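Leucine-rich repeat protein (Bacteroides thetaiotaomicron, PDB 4ECN) is of unknown function but, as an extracellular protein built largely of leucine-rich repeats, probably binds other proteins. Local coordinates at residues K275-A280 / D341-L346; G327-G332 / V351-T356; G337-A342 / T438-A443; K442-L447 / L485-L490; S458-D463 / P502-L507. All coordinates share one frame; numbering follows the deposited sequence.

Contact 1: K275-A280 / D341-L346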
# COMPACT_ATOMS: atom_id res chain seq x y z
N LYS A 275 -19.21 -7.79 -11.68
CA LYS A 275 -20.02 -6.63 -12.03
C LYS A 275 -20.88 -6.24 -10.85
O LYS A 275 -21.00 -5.04 -10.57
CB LYS A 275 -20.87 -6.84 -13.28
CG LYS A 275 -21.15 -5.49 -13.97
CD LYS A 275 -22.15 -5.59 -15.13
CE LYS A 275 -22.30 -4.33 -15.96
NZ LYS A 275 -22.82 -3.16 -15.20
N ALA A 276 -21.41 -7.23 -10.11
CA ALA A 276 -22.21 -6.98 -8.90
C ALA A 276 -21.38 -6.20 -7.87
O ALA A 276 -21.76 -5.09 -7.51
CB ALA A 276 -22.74 -8.28 -8.31
N ILE A 277 -20.20 -6.74 -7.48
CA ILE A 277 -19.24 -6.15 -6.54
C ILE A 277 -18.92 -4.70 -6.95
O ILE A 277 -19.01 -3.81 -6.10
CB ILE A 277 -17.96 -7.04 -6.50
CG1 ILE A 277 -18.28 -8.43 -5.89
CG2 ILE A 277 -16.80 -6.33 -5.77
CD1 ILE A 277 -17.27 -9.56 -6.23
N TRP A 278 -18.63 -4.48 -8.25
CA TRP A 278 -18.31 -3.17 -8.83
C TRP A 278 -19.51 -2.21 -8.68
O TRP A 278 -19.34 -1.10 -8.19
CB TRP A 278 -17.91 -3.33 -10.30
CG TRP A 278 -17.46 -2.07 -10.99
CD1 TRP A 278 -16.23 -1.50 -10.92
CD2 TRP A 278 -18.18 -1.34 -11.99
NE1 TRP A 278 -16.17 -0.39 -11.73
CE2 TRP A 278 -17.35 -0.29 -12.42
CE3 TRP A 278 -19.47 -1.47 -12.55
CZ2 TRP A 278 -17.77 0.66 -13.36
CZ3 TRP A 278 -19.88 -0.53 -13.49
CH2 TRP A 278 -19.03 0.52 -13.88
N GLU A 279 -20.73 -2.67 -9.00
CA GLU A 279 -21.94 -1.85 -8.89
C GLU A 279 -22.26 -1.54 -7.42
O GLU A 279 -22.62 -0.40 -7.12
CB GLU A 279 -23.14 -2.50 -9.59
CG GLU A 279 -22.94 -2.49 -11.09
CD GLU A 279 -24.16 -2.55 -11.97
OE1 GLU A 279 -25.03 -3.42 -11.74
OE2 GLU A 279 -24.19 -1.80 -12.97
N ALA A 280 -22.05 -2.52 -6.50
CA ALA A 280 -22.29 -2.35 -5.05
C ALA A 280 -21.27 -1.41 -4.39
O ALA A 280 -21.60 -0.80 -3.37
CB ALA A 280 -22.27 -3.69 -4.35
N ASP A 341 -22.86 -10.32 -1.30
CA ASP A 341 -22.74 -11.77 -1.11
C ASP A 341 -22.21 -12.47 -2.36
O ASP A 341 -21.73 -13.60 -2.28
CB ASP A 341 -24.09 -12.37 -0.71
CG ASP A 341 -24.73 -11.57 0.40
OD1 ASP A 341 -24.10 -11.46 1.48
OD2 ASP A 341 -25.78 -10.95 0.14
N ALA A 342 -22.25 -11.77 -3.50
CA ALA A 342 -21.74 -12.19 -4.80
C ALA A 342 -20.25 -12.58 -4.73
O ALA A 342 -19.82 -13.43 -5.50
CB ALA A 342 -21.93 -11.08 -5.82
N ILE A 343 -19.47 -12.00 -3.78
CA ILE A 343 -18.05 -12.34 -3.62
C ILE A 343 -17.90 -13.87 -3.24
O ILE A 343 -16.84 -14.45 -3.47
CB ILE A 343 -17.36 -11.41 -2.59
CG1 ILE A 343 -15.82 -11.46 -2.74
CG2 ILE A 343 -17.85 -11.64 -1.16
CD1 ILE A 343 -15.14 -10.09 -2.54
N GLY A 344 -18.98 -14.49 -2.74
CA GLY A 344 -18.99 -15.90 -2.38
C GLY A 344 -18.88 -16.87 -3.54
O GLY A 344 -18.54 -18.04 -3.35
N GLN A 345 -19.16 -16.38 -4.76
CA GLN A 345 -19.11 -17.13 -6.00
C GLN A 345 -17.67 -17.40 -6.44
O GLN A 345 -17.39 -18.44 -7.05
CB GLN A 345 -19.86 -16.35 -7.11
CG GLN A 345 -19.77 -16.90 -8.54
CD GLN A 345 -20.07 -18.38 -8.66
OE1 GLN A 345 -20.95 -18.93 -7.99
NE2 GLN A 345 -19.32 -19.05 -9.52
N LEU A 346 -16.75 -16.49 -6.12
CA LEU A 346 -15.36 -16.52 -6.58
C LEU A 346 -14.52 -17.54 -5.80
O LEU A 346 -13.42 -17.22 -5.36
CB LEU A 346 -14.79 -15.10 -6.43
CG LEU A 346 -15.64 -13.98 -7.08
CD1 LEU A 346 -15.12 -12.60 -6.73
CD2 LEU A 346 -15.75 -14.16 -8.58

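Contact 2: G327-G332 / V351-T356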
# COMPACT_ATOMS: atom_id res chain seq x y z
N GLY A 327 -7.53 -13.96 -8.12
CA GLY A 327 -7.08 -12.79 -7.39
C GLY A 327 -7.99 -11.61 -7.63
O GLY A 327 -8.45 -11.38 -8.74
N LEU A 328 -8.25 -10.86 -6.58
CA LEU A 328 -9.03 -9.65 -6.66
C LEU A 328 -8.44 -8.59 -5.72
O LEU A 328 -8.34 -8.84 -4.51
CB LEU A 328 -10.52 -9.95 -6.34
CG LEU A 328 -11.47 -8.76 -6.16
CD1 LEU A 328 -11.58 -7.95 -7.42
CD2 LEU A 328 -12.82 -9.24 -5.79
N SER A 329 -8.05 -7.40 -6.27
CA SER A 329 -7.54 -6.29 -5.47
C SER A 329 -8.31 -5.01 -5.77
O SER A 329 -8.29 -4.52 -6.90
CB SER A 329 -6.04 -6.06 -5.68
OG SER A 329 -5.58 -4.99 -4.87
N LEU A 330 -9.00 -4.47 -4.76
CA LEU A 330 -9.75 -3.22 -4.91
C LEU A 330 -8.89 -2.04 -4.45
O LEU A 330 -9.35 -0.90 -4.45
CB LEU A 330 -11.06 -3.28 -4.14
CG LEU A 330 -12.01 -4.42 -4.48
CD1 LEU A 330 -13.27 -4.32 -3.68
CD2 LEU A 330 -12.34 -4.47 -5.99
N ALA A 331 -7.63 -2.31 -4.07
CA ALA A 331 -6.68 -1.31 -3.62
C ALA A 331 -6.41 -0.26 -4.71
O ALA A 331 -6.20 -0.63 -5.87
CB ALA A 331 -5.38 -1.99 -3.20
N GLY A 332 -6.42 1.02 -4.30
CA GLY A 332 -6.14 2.17 -5.15
C GLY A 332 -7.33 2.83 -5.82
O GLY A 332 -7.25 4.00 -6.18
N VAL A 351 -6.08 -14.77 -3.45
CA VAL A 351 -5.60 -13.52 -2.86
C VAL A 351 -6.73 -12.49 -3.02
O VAL A 351 -7.33 -12.39 -4.07
CB VAL A 351 -4.22 -13.04 -3.41
CG1 VAL A 351 -3.10 -13.98 -2.96
CG2 VAL A 351 -4.22 -12.89 -4.93
N LEU A 352 -7.11 -11.83 -1.94
CA LEU A 352 -8.21 -10.87 -1.88
C LEU A 352 -7.79 -9.68 -1.06
O LEU A 352 -7.32 -9.85 0.06
CB LEU A 352 -9.47 -11.53 -1.31
CG LEU A 352 -10.69 -10.65 -1.08
CD1 LEU A 352 -11.17 -10.02 -2.38
CD2 LEU A 352 -11.80 -11.44 -0.43
N SER A 353 -7.94 -8.49 -1.62
CA SER A 353 -7.45 -7.27 -1.02
C SER A 353 -8.43 -6.06 -1.23
O SER A 353 -8.79 -5.74 -2.36
CB SER A 353 -6.09 -6.98 -1.65
OG SER A 353 -5.54 -5.77 -1.17
N PHE A 354 -8.85 -5.42 -0.12
CA PHE A 354 -9.77 -4.27 -0.08
C PHE A 354 -9.04 -2.96 0.30
O PHE A 354 -9.61 -1.87 0.22
CB PHE A 354 -10.89 -4.53 0.94
CG PHE A 354 -11.70 -5.76 0.62
CD1 PHE A 354 -12.67 -5.74 -0.38
CD2 PHE A 354 -11.51 -6.94 1.33
CE1 PHE A 354 -13.42 -6.88 -0.67
CE2 PHE A 354 -12.29 -8.07 1.06
CZ PHE A 354 -13.24 -8.04 0.06
N GLY A 355 -7.80 -3.11 0.71
CA GLY A 355 -6.93 -2.02 1.12
C GLY A 355 -5.55 -2.53 1.45
O GLY A 355 -5.37 -3.75 1.54
N THR A 356 -4.58 -1.62 1.65
CA THR A 356 -3.16 -1.95 1.89
C THR A 356 -2.49 -0.82 2.65
O THR A 356 -2.86 0.34 2.50
CB THR A 356 -2.50 -2.21 0.53
OG1 THR A 356 -2.84 -3.53 0.14
CG2 THR A 356 -1.04 -2.12 0.54

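Contact 3: G337-A342 / T438-A443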
# COMPACT_ATOMS: atom_id res chain seq x y z
N GLY A 337 -18.99 1.65 -0.26
CA GLY A 337 -20.15 0.77 -0.15
C GLY A 337 -20.01 -0.49 0.67
O GLY A 337 -19.18 -0.57 1.59
N ARG A 338 -20.87 -1.48 0.35
CA ARG A 338 -21.00 -2.74 1.06
C ARG A 338 -20.59 -3.89 0.16
O ARG A 338 -21.13 -3.98 -0.95
CB ARG A 338 -22.46 -2.93 1.55
CG ARG A 338 -23.02 -1.71 2.27
CD ARG A 338 -24.49 -1.80 2.63
NE ARG A 338 -24.72 -2.54 3.87
CZ ARG A 338 -25.26 -3.75 3.92
NH1 ARG A 338 -25.67 -4.34 2.80
NH2 ARG A 338 -25.43 -4.36 5.08
N VAL A 339 -19.63 -4.75 0.60
CA VAL A 339 -19.19 -5.89 -0.22
C VAL A 339 -20.37 -6.88 -0.29
O VAL A 339 -20.81 -7.35 0.76
CB VAL A 339 -17.88 -6.54 0.28
CG1 VAL A 339 -17.54 -7.78 -0.55
CG2 VAL A 339 -16.73 -5.53 0.25
N PRO A 340 -20.95 -7.13 -1.50
CA PRO A 340 -22.15 -7.99 -1.60
C PRO A 340 -21.82 -9.49 -1.46
O PRO A 340 -20.67 -9.89 -1.56
CB PRO A 340 -22.68 -7.67 -2.99
CG PRO A 340 -21.49 -7.33 -3.78
CD PRO A 340 -20.56 -6.62 -2.84
N ASP A 341 -22.86 -10.32 -1.30
CA ASP A 341 -22.74 -11.77 -1.11
C ASP A 341 -22.21 -12.47 -2.36
O ASP A 341 -21.73 -13.60 -2.28
CB ASP A 341 -24.09 -12.37 -0.71
CG ASP A 341 -24.73 -11.57 0.40
OD1 ASP A 341 -24.10 -11.46 1.48
OD2 ASP A 341 -25.78 -10.95 0.14
N ALA A 342 -22.25 -11.77 -3.50
CA ALA A 342 -21.74 -12.19 -4.80
C ALA A 342 -20.25 -12.58 -4.73
O ALA A 342 -19.82 -13.43 -5.50
CB ALA A 342 -21.93 -11.08 -5.82
N THR A 438 -17.98 0.14 4.09
CA THR A 438 -18.64 0.09 5.41
C THR A 438 -19.15 -1.31 5.81
O THR A 438 -19.60 -1.48 6.95
CB THR A 438 -19.83 1.08 5.46
OG1 THR A 438 -20.63 1.00 4.26
CG2 THR A 438 -19.37 2.52 5.68
N PHE A 439 -19.05 -2.31 4.92
CA PHE A 439 -19.56 -3.66 5.21
C PHE A 439 -18.84 -4.73 4.38
O PHE A 439 -18.58 -4.54 3.19
CB PHE A 439 -21.08 -3.71 4.89
CG PHE A 439 -21.78 -4.97 5.34
CD1 PHE A 439 -22.29 -5.08 6.62
CD2 PHE A 439 -21.87 -6.07 4.49
CE1 PHE A 439 -22.89 -6.27 7.05
CE2 PHE A 439 -22.44 -7.26 4.93
CZ PHE A 439 -22.96 -7.35 6.20
N ILE A 440 -18.60 -5.89 5.01
CA ILE A 440 -18.01 -7.06 4.35
C ILE A 440 -18.93 -8.27 4.57
O ILE A 440 -19.04 -8.72 5.70
CB ILE A 440 -16.56 -7.39 4.83
CG1 ILE A 440 -15.62 -6.16 4.95
CG2 ILE A 440 -15.95 -8.53 4.00
CD1 ILE A 440 -15.12 -5.53 3.67
N SER A 441 -19.57 -8.79 3.49
CA SER A 441 -20.44 -9.98 3.50
C SER A 441 -19.78 -11.19 4.18
O SER A 441 -18.57 -11.36 4.03
CB SER A 441 -20.79 -10.38 2.06
OG SER A 441 -21.44 -11.64 2.03
N LYS A 442 -20.55 -12.06 4.87
CA LYS A 442 -19.92 -13.25 5.49
C LYS A 442 -19.64 -14.36 4.40
O LYS A 442 -19.02 -15.38 4.74
CB LYS A 442 -20.74 -13.82 6.67
CG LYS A 442 -22.14 -14.35 6.35
CD LYS A 442 -22.90 -14.78 7.62
CE LYS A 442 -22.55 -16.13 8.21
NZ LYS A 442 -23.16 -17.25 7.46
N ALA A 443 -20.00 -14.12 3.11
CA ALA A 443 -19.74 -15.02 1.98
C ALA A 443 -18.22 -15.31 1.82
O ALA A 443 -17.83 -16.25 1.13
CB ALA A 443 -20.29 -14.43 0.71

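Contact 4: K442-L447 / L485-L490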
# COMPACT_ATOMS: atom_id res chain seq x y z
N LYS A 442 -20.55 -12.06 4.87
CA LYS A 442 -19.92 -13.25 5.49
C LYS A 442 -19.64 -14.36 4.40
O LYS A 442 -19.02 -15.38 4.74
CB LYS A 442 -20.74 -13.82 6.67
CG LYS A 442 -22.14 -14.35 6.35
CD LYS A 442 -22.90 -14.78 7.62
CE LYS A 442 -22.55 -16.13 8.21
NZ LYS A 442 -23.16 -17.25 7.46
N ALA A 443 -20.00 -14.12 3.11
CA ALA A 443 -19.74 -15.02 1.98
C ALA A 443 -18.22 -15.31 1.82
O ALA A 443 -17.83 -16.25 1.13
CB ALA A 443 -20.29 -14.43 0.71
N ILE A 444 -17.36 -14.51 2.49
CA ILE A 444 -15.90 -14.65 2.53
C ILE A 444 -15.56 -16.10 3.04
O ILE A 444 -14.56 -16.67 2.61
CB ILE A 444 -15.30 -13.49 3.42
CG1 ILE A 444 -15.54 -12.11 2.79
CG2 ILE A 444 -13.84 -13.65 3.78
CD1 ILE A 444 -15.04 -11.93 1.35
N GLN A 445 -16.45 -16.69 3.88
CA GLN A 445 -16.34 -18.04 4.45
C GLN A 445 -16.47 -19.16 3.40
O GLN A 445 -16.31 -20.34 3.76
CB GLN A 445 -17.45 -18.26 5.49
CG GLN A 445 -17.19 -17.66 6.84
CD GLN A 445 -18.41 -17.75 7.71
OE1 GLN A 445 -19.35 -16.98 7.56
NE2 GLN A 445 -18.41 -18.68 8.65
N ARG A 446 -16.85 -18.82 2.16
CA ARG A 446 -17.04 -19.79 1.08
C ARG A 446 -15.77 -19.87 0.21
O ARG A 446 -15.62 -20.83 -0.54
CB ARG A 446 -18.27 -19.41 0.23
CG ARG A 446 -18.87 -20.57 -0.56
CD ARG A 446 -20.08 -20.14 -1.36
NE ARG A 446 -20.69 -21.25 -2.09
CZ ARG A 446 -20.66 -21.42 -3.41
NH1 ARG A 446 -20.07 -20.52 -4.19
NH2 ARG A 446 -21.26 -22.47 -3.96
N LEU A 447 -14.84 -18.91 0.35
CA LEU A 447 -13.58 -18.80 -0.40
C LEU A 447 -12.51 -19.63 0.29
O LEU A 447 -11.60 -19.11 0.93
CB LEU A 447 -13.18 -17.32 -0.49
CG LEU A 447 -14.27 -16.35 -0.96
CD1 LEU A 447 -13.77 -14.95 -0.95
CD2 LEU A 447 -14.80 -16.72 -2.34
N LEU A 485 -21.30 -23.09 5.79
CA LEU A 485 -20.19 -22.14 5.67
C LEU A 485 -19.56 -21.86 7.04
O LEU A 485 -20.24 -21.41 7.97
CB LEU A 485 -20.70 -20.82 5.07
CG LEU A 485 -20.40 -20.50 3.61
CD1 LEU A 485 -20.99 -21.52 2.66
CD2 LEU A 485 -20.92 -19.11 3.26
N SER A 486 -18.25 -22.15 7.16
CA SER A 486 -17.52 -21.91 8.39
C SER A 486 -16.09 -21.50 8.10
O SER A 486 -15.50 -21.94 7.10
CB SER A 486 -17.54 -23.14 9.29
OG SER A 486 -16.90 -22.87 10.53
N TRP A 487 -15.52 -20.68 9.00
CA TRP A 487 -14.15 -20.18 8.94
C TRP A 487 -13.13 -21.30 9.06
O TRP A 487 -12.01 -21.15 8.58
CB TRP A 487 -13.88 -19.16 10.05
CG TRP A 487 -14.62 -17.87 9.90
CD1 TRP A 487 -15.62 -17.40 10.70
CD2 TRP A 487 -14.45 -16.90 8.86
NE1 TRP A 487 -16.07 -16.19 10.23
CE2 TRP A 487 -15.37 -15.86 9.10
CE3 TRP A 487 -13.61 -16.82 7.73
CZ2 TRP A 487 -15.47 -14.74 8.26
CZ3 TRP A 487 -13.70 -15.71 6.91
CH2 TRP A 487 -14.63 -14.69 7.17
N SER A 488 -13.53 -22.43 9.71
CA SER A 488 -12.69 -23.60 9.91
C SER A 488 -12.23 -24.24 8.58
O SER A 488 -11.29 -25.04 8.59
CB SER A 488 -13.44 -24.63 10.74
OG SER A 488 -14.60 -25.04 10.04
N ASN A 489 -12.89 -23.88 7.45
CA ASN A 489 -12.57 -24.43 6.12
C ASN A 489 -11.52 -23.60 5.37
O ASN A 489 -11.04 -24.05 4.32
CB ASN A 489 -13.83 -24.52 5.29
CG ASN A 489 -14.87 -25.45 5.85
OD1 ASN A 489 -16.04 -25.08 5.97
ND2 ASN A 489 -14.46 -26.66 6.26
N LEU A 490 -11.13 -22.42 5.89
CA LEU A 490 -10.10 -21.61 5.22
C LEU A 490 -8.76 -22.02 5.79
O LEU A 490 -8.10 -21.26 6.49
CB LEU A 490 -10.35 -20.08 5.33
CG LEU A 490 -11.77 -19.51 5.13
CD1 LEU A 490 -11.70 -18.06 4.82
CD2 LEU A 490 -12.53 -20.17 4.00

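Contact 5: S458-D463 / P502-L507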
# COMPACT_ATOMS: atom_id res chain seq x y z
N SER A 458 -10.23 1.55 6.03
CA SER A 458 -11.69 1.45 5.88
C SER A 458 -12.43 1.98 7.12
O SER A 458 -11.92 1.86 8.25
CB SER A 458 -12.10 -0.00 5.62
OG SER A 458 -11.74 -0.42 4.31
N PRO A 459 -13.65 2.53 6.94
CA PRO A 459 -14.37 3.07 8.10
C PRO A 459 -15.34 2.07 8.77
O PRO A 459 -16.13 2.51 9.59
CB PRO A 459 -15.17 4.22 7.48
CG PRO A 459 -15.49 3.74 6.10
CD PRO A 459 -14.39 2.79 5.68
N PHE A 460 -15.30 0.76 8.44
CA PHE A 460 -16.25 -0.18 9.05
C PHE A 460 -16.00 -0.41 10.55
O PHE A 460 -14.91 -0.16 11.05
CB PHE A 460 -16.27 -1.55 8.33
CG PHE A 460 -14.94 -2.17 7.94
CD1 PHE A 460 -13.93 -2.37 8.88
CD2 PHE A 460 -14.73 -2.64 6.64
CE1 PHE A 460 -12.71 -2.94 8.52
CE2 PHE A 460 -13.51 -3.22 6.29
CZ PHE A 460 -12.52 -3.38 7.23
N THR A 461 -17.05 -0.88 11.24
CA THR A 461 -17.06 -1.24 12.66
C THR A 461 -16.77 -2.76 12.74
O THR A 461 -16.95 -3.45 11.74
CB THR A 461 -18.37 -0.78 13.33
OG1 THR A 461 -19.48 -1.35 12.65
CG2 THR A 461 -18.52 0.73 13.33
N TYR A 462 -16.29 -3.29 13.88
CA TYR A 462 -15.83 -4.69 13.98
C TYR A 462 -16.94 -5.74 13.74
O TYR A 462 -16.64 -6.89 13.38
CB TYR A 462 -15.18 -4.94 15.36
CG TYR A 462 -16.14 -5.22 16.50
CD1 TYR A 462 -16.66 -4.18 17.27
CD2 TYR A 462 -16.48 -6.52 16.85
CE1 TYR A 462 -17.53 -4.44 18.33
CE2 TYR A 462 -17.35 -6.79 17.90
CZ TYR A 462 -17.88 -5.74 18.64
OH TYR A 462 -18.74 -6.04 19.67
N ASP A 463 -18.21 -5.36 13.95
CA ASP A 463 -19.37 -6.24 13.84
C ASP A 463 -19.90 -6.31 12.38
O ASP A 463 -20.86 -7.04 12.10
CB ASP A 463 -20.48 -5.75 14.80
CG ASP A 463 -20.87 -4.28 14.67
OD1 ASP A 463 -19.99 -3.41 14.90
OD2 ASP A 463 -22.07 -4.00 14.44
N PRO A 502 -10.09 3.01 11.57
CA PRO A 502 -10.33 3.93 12.68
C PRO A 502 -11.50 3.62 13.60
O PRO A 502 -11.39 3.92 14.80
CB PRO A 502 -10.66 5.25 11.98
CG PRO A 502 -10.09 5.17 10.68
CD PRO A 502 -10.01 3.74 10.28
N ASN A 503 -12.63 3.12 13.06
CA ASN A 503 -13.87 2.95 13.82
C ASN A 503 -14.02 1.55 14.40
O ASN A 503 -15.07 1.21 14.95
CB ASN A 503 -15.05 3.28 12.90
CG ASN A 503 -14.89 4.65 12.26
OD1 ASN A 503 -14.27 5.56 12.83
ND2 ASN A 503 -15.36 4.79 11.03
N MSE A 504 -12.95 0.77 14.32
CA MSE A 504 -12.90 -0.59 14.83
C MSE A 504 -12.51 -0.53 16.30
O MSE A 504 -11.39 -0.11 16.63
CB MSE A 504 -11.92 -1.39 13.98
CG MSE A 504 -12.34 -2.81 13.76
SE MSE A 504 -11.10 -3.73 12.62
CE MSE A 504 -9.41 -3.49 13.64
N THR A 505 -13.47 -0.88 17.20
CA THR A 505 -13.29 -0.75 18.65
C THR A 505 -12.67 -2.00 19.29
O THR A 505 -12.19 -1.91 20.42
CB THR A 505 -14.61 -0.43 19.34
OG1 THR A 505 -15.60 -1.41 19.03
CG2 THR A 505 -15.09 0.98 19.01
N GLN A 506 -12.65 -3.13 18.56
CA GLN A 506 -12.00 -4.38 18.95
C GLN A 506 -11.68 -5.20 17.70
O GLN A 506 -12.15 -4.87 16.60
CB GLN A 506 -12.82 -5.20 19.97
CG GLN A 506 -14.13 -5.76 19.47
CD GLN A 506 -15.05 -5.96 20.64
OE1 GLN A 506 -15.50 -5.00 21.30
NE2 GLN A 506 -15.34 -7.21 20.92
N LEU A 507 -10.88 -6.26 17.84
CA LEU A 507 -10.57 -7.09 16.69
C LEU A 507 -11.79 -7.93 16.37
O LEU A 507 -12.47 -8.39 17.31
CB LEU A 507 -9.32 -7.97 16.91
CG LEU A 507 -8.02 -7.29 17.33
CD1 LEU A 507 -6.98 -8.33 17.63
CD2 LEU A 507 -7.50 -6.34 16.25
O HOH W 1 -16.21 -1.32 15.90

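Contact 1: K275-A280 / D341-L346
Ile277 drives its CD1 methyl into the apolar angle between Ile343 and Leu346. It meets Leu346 CD1 tip to tip at 3.8 Å and rests against the backbone of the other segment, 3.9 Å from Ile343 CA. Two torsions aim it there: CG1 stands opposite the carbonyl carbon (chi1 -67°), and the chain then runs on nearly straight to CD1 (chi2 160°). Isoleucine suits this buried place because its CG1-CD1 arm is long enough to reach both Ile343 and Leu346 and is wholly apolar.

One residue earlier it is the backbones that come close, because both residues are alanines. Ala276 CB touches Ala342 CB at 3.8 Å, with the two CA atoms 6.6 Å apart, and the small methyls let the helix come near the turn of 3-10 helix at 341-344. No hydrogen bond joins the segments, so the join is apolar packing throughout. The charged pair lies apart from it: Lys275 NZ bridges to Glu279 OE2 at 2.9 Å, one helical turn on, and neither side chain reaches the other segment.

Gln345 NE2 adds a polar tie nearby, to Asp270 on the same helix. Helix 266-280 thus lies against the short 3-10 turn that leads from strand 338-339 to strand 351-353. Leu328 and Val325 of strand 325-329 complete the apolar surroundings, touching Ile343 and Leu346 respectively, and helix 475-480 reaches the turn through Tyr476 on Ala342.

Contact 2: G327-G332 / V351-T356
Two neighbouring parallel strands of the mostly parallel main sheet in this leucine-rich repeat solenoid meet here, 327-329 beside 351-353, running 12° apart with their axes 4.8 Å from each other. The backbones pair in parallel register: Leu328 both gives and accepts, its N reaching Val351 O at 3.1 Å and its O taking Ser353 N at 2.9 Å. Leu330 N then binds Ser353 O at 2.7 Å, so the pairing carries on just past the last strand residue.

Side chains sort by face. Leu328 and Leu352 lie side by side on one, where Ile343 packs on them. Both have CG anti to the backbone N (chi1 170° for Leu328), and these matching torsions turn them the same way, so that Leu328 CD2 meets Leu352 CD1 at 3.9 Å. Ser329 and Ser353 stand side by side on the other face, with Ser329 OG 3.8 Å from Ser353 CB, and Gly327 on that face leaves Val351 CG2 lying 3.8 Å from its CA. Beyond the strands Leu330 runs alongside Phe354, and its CD1 meets the ring at the edge, near the ring plane, 3.6 Å from Phe354 CD1.

Strand 325-329 is bonded on its other side to the antiparallel strand 317-319, whose Val317 belongs to the sodium site. Strand 351-353 passes the sheet on to 452-456, with Phe354 meeting Phe455, while the Leu330 side chain packs on Leu281 and Trp286.

Contact 3: G337-A342 / T438-A443
The guanidinium of Arg338 lies flat over the Phe439 ring, the planes 25° apart and CZ 4.2 Å from the centroid of the Phe439 ring, close to the ring normal. It is a cation-pi stack in which NH2 does most of the touching, above the middle of the ring. The side chain gets there by running out from the strand and bending at chi3 (83°), which folds the charged end back across the phenylalanine. Arginine suits the place because its flat cation can cover a ring while NH1 forms a salt bridge with Glu470.

On the other face of the strand pair Val339 and Ile440 lie side by side and point the same way, with Val339 CG2 3.8 Å from Ile440 CD1. Branched apolar side chains suit this face because they pack against aromatic rings, Val339 against Phe354 and Ile440 against Phe460. The strands, 338-339 and 436-440, form a small parallel two-stranded sheet apart from the main sheet of the leucine-rich repeats. Val339 N bonds to Phe439 O at 2.8 Å. Thr438 N binds Gly337 O at 2.9 Å, where the chain turns a corner with a backbone conformation suited to glycine.

Further on, Ser441 OG donates to Asp341 OD1 at 2.7 Å, meeting it on the anti side of the carboxylate. The same hydroxyl accepts from Ala443 N at 3.1 Å, closing an ST turn, a double role that a short serine fills well. Asp341 OD1 has a second donor in Glu470 N, and OD2 is held by Ser474 OG and Asp471 N.

Contact 4: K442-L447 / L485-L490
One face of the Trp487 indole is covered by Gln445, whose CG stands 3.5 Å from the centroid of the six-membered ring of Trp487 and only 14° off its normal, a CH-pi contact. The terminal amide continues toward the five-membered ring, over NE1 and CD1, its plane 19° from that of the indole, so the two flat groups are stacked. At the ring's edge, near its plane, Ile444 CG2 touches Trp487 CH2 at 3.6 Å. Phe510 also meets this ring.

Glutamine suits the place because its methylene groups serve as an apolar surface for the indole, while the amide extends beyond CG (chi2 172°) toward the backbone of Leu485 and Ser486. Gln445 NE2 comes within 3.4 Å of Leu485 O, but the angle is too poor for a hydrogen bond.

Both segments contain short 3-10 turns, 442-446 and 487-489, each leading into a strand of the repeat sheet, 452-456 and 495-499. Such turns in place of full helices are common on the convex side of leucine-rich repeat proteins. The two methyls of Leu490 rest by van der Waals contact on the backbone at the C-terminal end of the first turn, CD1 lying 3.9 Å from Ile444 O and CD2 against Leu447. Leu485 crosses Arg446 obliquely, with CD1 4.0 Å from Arg446 CG. There the arginine offers only its aliphatic stem, while its NE forms a salt bridge with Glu483 and its NH1 bonds to Gly344 O.

Contact 5: S458-D463 / P502-L507
Tyr462 and Gln506 each place CG between their backbone N and carbonyl carbon (chi1 81° and 66°), and the glutamine then extends from CG, so that its side chain lies across the tyrosine ring. Gln506 CG stands 3.5 Å from the centroid of the Tyr462 ring, a CH-pi contact directly over the face. Its amide plane is practically parallel to the ring, and Gln506 CD comes 3.5 Å from Tyr462 CZ. Glutamine fits because a methylene and a flat amide can cover one aromatic face together.

These segments are irregular loops, each following a strand of the leucine-rich repeat sheet, 452-456 and 495-499, and they lie in successive turns of the solenoid. Asparagine's short amide reaches a backbone carbonyl of the neighbouring loop: Asn503 ND2 donates to Pro459 O at 2.8 Å (158° at the hydrogen), the oxygen lying near the amide plane. A water bridges them further on, accepting from Tyr462 N at 2.8 Å and from Thr505 N, and donating to Asn503 O at 2.9 Å. Inward, the selenomethionine at Met504 presents CG to Tyr462 CB at 3.9 Å, and its SE lies at the edge of the Phe460 ring, which also packs on Ile440.

From the N terminus, contact 1 closes the first loop, bringing helix 266-280 against the turn at 341-346. Contact 2 crosses it, since 327-332 lies within that loop and 351-356 beyond it; the two touch where Ile343 meets Leu328, Leu352 and Phe354. Contact 3 in turn crosses contact 2 and begins on the stretch where contact 1 ends, sharing Asp341 and Ala342. Its long loop to 438-443 leads into contact 4, with which it shares Lys442 and Ala443. Contact 5 crosses contact 4. No contact nests in another: they overlap along the chain, tying the helix, the main sheet, the small second sheet and the outer turns together at the N-terminal end of the solenoid.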